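Local structure of arylmalonate decarboxylase (Bordetella bronchiseptica, 3IXM) at residues 182-187 with 202-207. The protein catalyses the decarboxylation of 2-aryl-2-methylmalonates, releasing carbon dioxide and yielding 2-arylpropionates. The protein carries 1 engineered substitution. Sequence-based numbering, arbitrary orientation.
Sequences DGILLS and RRLGVP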
loop_
_atom_site.group_PDB
_atom_site.type_symbol
_atom_site.label_atom_id
_atom_site.label_comp_id
_atom_site.label_asym_id
_atom_site.label_seq_id
_atom_site.Cartn_x
_atom_site.Cartn_y
_atom_site.Cartn_z
ATOM N N ASP A 182 -13.259 12.556 -5.367
ATOM C CA ASP A 182 -12.516 13.422 -4.440
ATOM C C ASP A 182 -10.999 13.245 -4.524
ATOM O O ASP A 182 -10.232 14.050 -3.992
ATOM C CB ASP A 182 -12.841 12.951 -3.003
ATOM C CG ASP A 182 -14.075 13.549 -2.448
ATOM O OD1 ASP A 182 -14.622 14.503 -3.057
ATOM O OD2 ASP A 182 -14.516 13.057 -1.397
ATOM N N GLY A 183 -10.563 12.128 -5.086
ATOM C CA GLY A 183 -9.155 11.734 -4.999
ATOM C C GLY A 183 -9.001 10.394 -5.649
ATOM O O GLY A 183 -9.998 9.729 -5.972
ATOM N N ILE A 184 -7.747 10.008 -5.869
ATOM C CA ILE A 184 -7.402 8.799 -6.628
ATOM C C ILE A 184 -6.522 7.881 -5.764
ATOM O O ILE A 184 -5.567 8.352 -5.138
ATOM C CB ILE A 184 -6.636 9.171 -7.958
ATOM C CG1 ILE A 184 -7.565 9.968 -8.917
ATOM C CG2 ILE A 184 -6.065 7.896 -8.655
ATOM C CD1 ILE A 184 -6.845 10.607 -10.054
ATOM N N LEU A 185 -6.862 6.590 -5.732
ATOM C CA LEU A 185 -5.980 5.585 -5.140
ATOM C C LEU A 185 -5.269 4.869 -6.272
ATOM O O LEU A 185 -5.932 4.191 -7.080
ATOM C CB LEU A 185 -6.775 4.566 -4.341
ATOM C CG LEU A 185 -6.037 3.353 -3.775
ATOM C CD1 LEU A 185 -4.965 3.857 -2.861
ATOM C CD2 LEU A 185 -7.023 2.418 -3.000
ATOM N N LEU A 186 -3.944 5.077 -6.346
ATOM C CA LEU A 186 -3.069 4.384 -7.286
ATOM C C LEU A 186 -2.523 3.154 -6.547
ATOM O O LEU A 186 -1.735 3.291 -5.626
ATOM C CB LEU A 186 -1.917 5.319 -7.718
ATOM C CG LEU A 186 -0.863 4.805 -8.730
ATOM C CD1 LEU A 186 -1.566 4.303 -10.033
ATOM C CD2 LEU A 186 0.084 5.937 -9.104
ATOM N N SER A 187 -2.968 1.971 -6.924
ATOM C CA SER A 187 -2.530 0.761 -6.252
ATOM C C SER A 187 -1.954 -0.187 -7.310
ATOM O O SER A 187 -2.641 -1.029 -7.895
ATOM C CB SER A 187 -3.685 0.150 -5.451
ATOM O OG SER A 187 -3.191 -0.797 -4.508
ATOM N N ARG A 202 -1.130 17.743 -10.261
ATOM C CA ARG A 202 -1.016 18.942 -11.089
ATOM C C ARG A 202 -2.035 18.939 -12.238
ATOM O O ARG A 202 -2.800 19.909 -12.418
ATOM C CB ARG A 202 0.411 19.054 -11.639
ATOM C CG ARG A 202 0.759 20.448 -12.143
ATOM C CD ARG A 202 2.133 20.499 -12.781
ATOM N NE ARG A 202 2.243 19.632 -13.952
ATOM C CZ ARG A 202 1.693 19.865 -15.148
ATOM N NH1 ARG A 202 0.968 20.964 -15.376
ATOM N NH2 ARG A 202 1.878 18.985 -16.128
ATOM N N ARG A 203 -2.046 17.852 -13.004
ATOM C CA ARG A 203 -2.921 17.737 -14.163
ATOM C C ARG A 203 -4.400 17.702 -13.785
ATOM O O ARG A 203 -5.232 18.216 -14.539
ATOM C CB ARG A 203 -2.573 16.507 -14.983
ATOM C CG ARG A 203 -1.211 16.621 -15.693
ATOM C CD ARG A 203 -1.026 15.554 -16.756
ATOM N NE ARG A 203 -2.198 15.447 -17.629
ATOM C CZ ARG A 203 -2.302 14.602 -18.650
ATOM N NH1 ARG A 203 -1.317 13.779 -18.933
ATOM N NH2 ARG A 203 -3.406 14.573 -19.384
ATOM N N LEU A 204 -4.726 17.111 -12.630
ATOM C CA LEU A 204 -6.124 16.946 -12.243
ATOM C C LEU A 204 -6.658 17.817 -11.127
ATOM O O LEU A 204 -7.862 18.007 -11.053
ATOM C CB LEU A 204 -6.435 15.491 -11.916
ATOM C CG LEU A 204 -6.220 14.539 -13.090
ATOM C CD1 LEU A 204 -6.414 13.125 -12.563
ATOM C CD2 LEU A 204 -7.198 14.853 -14.239
ATOM N N GLY A 205 -5.794 18.322 -10.263
ATOM C CA GLY A 205 -6.230 19.123 -9.109
ATOM C C GLY A 205 -6.974 18.333 -8.051
ATOM O O GLY A 205 -7.891 18.832 -7.359
ATOM N N VAL A 206 -6.578 17.076 -7.909
ATOM C CA VAL A 206 -7.224 16.176 -6.996
ATOM C C VAL A 206 -6.081 15.313 -6.387
ATOM O O VAL A 206 -5.174 14.927 -7.120
ATOM C CB VAL A 206 -8.278 15.391 -7.813
ATOM C CG1 VAL A 206 -7.937 13.940 -7.986
ATOM C CG2 VAL A 206 -9.713 15.678 -7.392
ATOM N N PRO A 207 -6.105 15.046 -5.062
ATOM C CA PRO A 207 -4.927 14.395 -4.453
ATOM C C PRO A 207 -4.879 12.882 -4.756
ATOM O O PRO A 207 -5.923 12.244 -4.962
ATOM C CB PRO A 207 -5.142 14.631 -2.954
ATOM C CG PRO A 207 -6.611 14.592 -2.810
ATOM C CD PRO A 207 -7.168 15.263 -4.066
#
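Ile184 and Pro207 join the two backbones: the chain from Leu204 to Pro207 runs in at 89° to the start of strand 183-187, and Ile184 N donates to Pro207 O at 3.0 Å, the donor in the plane of the Pro207 carbonyl and the bond fairly straight. Beside this bond the chains come close, Gly183 CA standing 3.3 Å from Pro207 O, an approach suited to a residue without a side chain. Proline has no N-H to offer here, and the CD of its ring lies 3.3 Å from Asp182 O, just ahead of the strand. Together these residues begin the last parallel pairing of a beta-alpha-beta unit, in which strand 183-187 is followed by helix 196-204 and then by edge strand 208-210; Ile184 also pairs through its backbone with Val209. Gly205, with positive phi (69°), ends the helix and turns the chain back toward the sheet, a conformation glycine adopts readily. The turn is packed with aliphatic groups. Ile184 CG1 sits beside its own backbone N (chi1 -65°), and the extended branch carries CD1 to Leu204 CD1 at 3.6 Å, the two side chains crossing at about a right angle. The two methyls of Val206 point different ways: CG1 packs on Gly183 CA at 3.9 Å and on Ile184 CD1, while CG2 lies against Asp182 O. The Asp182 carboxylate turns elsewhere, its OD2 accepting the backbone N-H groups of Arg118 and Arg119.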